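Local coordinates for mitochondrial dynamics protein MID49 (Mus musculus, PDB 4WOY) that promotes recruitment of the fission mediator dynamin-related protein 1 to the mitochondrial surface and is required for mitochondrial fission, at residues E18-L23 and E170-T175. The protein carries 1 engineered substitution. Sequence-based numbering, arbitrary orientation.
Sequences EAHVTL and ECLEFT
H20 and L172 have the nearest CA atoms across the contact, 6.6 Å apart, where the first turns of helix 18-42 meet the loop leading into strand 173-182. The H20 ring lies against C171: the carbonyl oxygen C171 O sits 3.6 Å above the ring plane, over its centre, while C171 CB comes to 3.5 Å from H20 NE2. With CG beside the backbone N and anti to the carbonyl carbon (chi1 -65°), the imidazole swings towards the loop, although its CB points neither at the loop nor away. A flat ring can pack against the peptide at C171; an oxygen over its face would be favoured if the imidazole were protonated, which is not known. C171 itself takes a left-handed helical conformation (phi 45°, psi 47°), turning the chain just before the strand, and its small side chain fits beside the ring.

L172, a branched apolar side chain aimed at the helix, is buried and packs on both H20 and L23: its CD1 touches H20 CB at 3.5 Å, and its CD2 lies 4.1 Å from L23 CD2, one turn further on. A24 extends this apolar surface, and F174 continues it on L27 and A28. E170 is exposed and poorly ordered, and is modelled too close to L23 for its fit to carry weight. With apolar and van der Waals contact alone, the two leucines carry the join in this nucleotidyltransferase-like domain, while the polar groups of H20 and E170 lie at its more exposed side.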
loop_
_atom_site.group_PDB
_atom_site.type_symbol
_atom_site.label_atom_id
_atom_site.label_comp_id
_atom_site.label_asym_id
_atom_site.label_seq_id
_atom_site.Cartn_x
_atom_site.Cartn_y
_atom_site.Cartn_z
ATOM N N GLU A 18 -10.354 1.771 -19.978
ATOM C CA GLU A 18 -11.317 1.150 -19.066
ATOM C C GLU A 18 -11.465 -0.352 -19.242
ATOM O O GLU A 18 -11.799 -1.061 -18.291
ATOM C CB GLU A 18 -12.704 1.771 -19.212
ATOM C CG GLU A 18 -13.599 1.444 -18.016
ATOM C CD GLU A 18 -15.030 1.916 -18.185
ATOM O OE1 GLU A 18 -15.354 2.456 -19.268
ATOM O OE2 GLU A 18 -15.835 1.721 -17.243
ATOM N N ALA A 19 -11.181 -0.845 -20.435
ATOM C CA ALA A 19 -11.180 -2.283 -20.655
ATOM C C ALA A 19 -10.149 -2.959 -19.753
ATOM O O ALA A 19 -10.401 -4.023 -19.180
ATOM C CB ALA A 19 -10.923 -2.614 -22.127
ATOM N N HIS A 20 -8.990 -2.333 -19.625
ATOM C CA HIS A 20 -7.925 -2.904 -18.811
ATOM C C HIS A 20 -8.280 -2.846 -17.321
ATOM O O HIS A 20 -7.975 -3.789 -16.570
ATOM C CB HIS A 20 -6.605 -2.175 -19.090
ATOM C CG HIS A 20 -6.103 -2.357 -20.494
ATOM N ND1 HIS A 20 -5.053 -1.630 -21.016
ATOM C CD2 HIS A 20 -6.512 -3.189 -21.485
ATOM C CE1 HIS A 20 -4.844 -1.996 -22.268
ATOM N NE2 HIS A 20 -5.713 -2.943 -22.576
ATOM N N VAL A 21 -8.947 -1.767 -16.906
ATOM C CA VAL A 21 -9.381 -1.625 -15.514
ATOM C C VAL A 21 -10.440 -2.671 -15.186
ATOM O O VAL A 21 -10.365 -3.347 -14.158
ATOM C CB VAL A 21 -9.931 -0.190 -15.196
ATOM C CG1 VAL A 21 -10.619 -0.145 -13.819
ATOM C CG2 VAL A 21 -8.816 0.832 -15.270
ATOM N N THR A 22 -11.407 -2.820 -16.077
ATOM C CA THR A 22 -12.491 -3.783 -15.876
ATOM C C THR A 22 -11.986 -5.218 -15.820
ATOM O O THR A 22 -12.472 -6.038 -15.016
ATOM C CB THR A 22 -13.536 -3.656 -16.994
ATOM O OG1 THR A 22 -14.001 -2.304 -17.026
ATOM C CG2 THR A 22 -14.724 -4.557 -16.729
ATOM N N LEU A 23 -11.012 -5.501 -16.686
ATOM C CA LEU A 23 -10.394 -6.825 -16.786
ATOM C C LEU A 23 -9.567 -7.178 -15.552
ATOM O O LEU A 23 -9.596 -8.312 -15.053
ATOM C CB LEU A 23 -9.493 -6.925 -18.040
ATOM C CG LEU A 23 -8.667 -8.202 -18.107
ATOM C CD1 LEU A 23 -9.625 -9.472 -18.098
ATOM C CD2 LEU A 23 -7.593 -8.149 -19.194
ATOM N N GLU A 170 -4.271 -9.921 -23.155
ATOM C CA GLU A 170 -4.872 -8.670 -23.587
ATOM C C GLU A 170 -4.339 -7.476 -22.810
ATOM O O GLU A 170 -4.997 -6.888 -21.949
ATOM C CB GLU A 170 -6.414 -8.772 -23.522
ATOM C CG GLU A 170 -6.981 -9.179 -22.157
ATOM C CD GLU A 170 -8.519 -9.232 -22.140
ATOM O OE1 GLU A 170 -9.093 -8.773 -23.151
ATOM O OE2 GLU A 170 -9.068 -9.711 -21.129
ATOM N N CYS A 171 -3.102 -7.178 -23.184
ATOM C CA CYS A 171 -2.363 -6.021 -22.775
ATOM C C CYS A 171 -2.456 -5.725 -21.289
ATOM O O CYS A 171 -2.675 -4.573 -20.915
ATOM C CB CYS A 171 -2.862 -4.812 -23.556
ATOM S SG CYS A 171 -2.791 -4.962 -25.348
ATOM N N LEU A 172 -2.274 -6.731 -20.438
ATOM C CA LEU A 172 -2.330 -6.474 -18.996
ATOM C C LEU A 172 -1.312 -7.309 -18.267
ATOM O O LEU A 172 -1.023 -8.388 -18.688
ATOM C CB LEU A 172 -3.709 -6.783 -18.448
ATOM C CG LEU A 172 -3.985 -5.876 -17.280
ATOM C CD1 LEU A 172 -4.332 -4.500 -17.812
ATOM C CD2 LEU A 172 -5.104 -6.484 -16.436
ATOM N N GLU A 173 -0.744 -6.770 -17.199
ATOM C CA GLU A 173 0.119 -7.496 -16.274
ATOM C C GLU A 173 -0.136 -6.908 -14.925
ATOM O O GLU A 173 -0.241 -5.688 -14.849
ATOM C CB GLU A 173 1.590 -7.320 -16.623
ATOM C CG GLU A 173 2.124 -8.230 -17.683
ATOM C CD GLU A 173 3.531 -7.835 -18.106
ATOM O OE1 GLU A 173 3.921 -6.675 -17.855
ATOM O OE2 GLU A 173 4.237 -8.665 -18.718
ATOM N N PHE A 174 -0.202 -7.701 -13.858
ATOM C CA PHE A 174 -0.148 -7.073 -12.536
ATOM C C PHE A 174 0.186 -7.968 -11.348
ATOM O O PHE A 174 0.283 -9.186 -11.459
ATOM C CB PHE A 174 -1.455 -6.341 -12.235
ATOM C CG PHE A 174 -2.638 -7.228 -12.104
ATOM C CD1 PHE A 174 -3.377 -7.581 -13.214
ATOM C CD2 PHE A 174 -3.037 -7.686 -10.861
ATOM C CE1 PHE A 174 -4.486 -8.378 -13.100
ATOM C CE2 PHE A 174 -4.147 -8.501 -10.737
ATOM C CZ PHE A 174 -4.875 -8.835 -11.860
ATOM N N THR A 175 0.349 -7.321 -10.197
ATOM C CA THR A 175 0.783 -7.974 -8.986
ATOM C C THR A 175 -0.257 -7.901 -7.875
ATOM O O THR A 175 -0.838 -6.854 -7.630
ATOM C CB THR A 175 2.070 -7.348 -8.496
ATOM O OG1 THR A 175 3.041 -7.426 -9.542
ATOM C CG2 THR A 175 2.592 -8.079 -7.268
#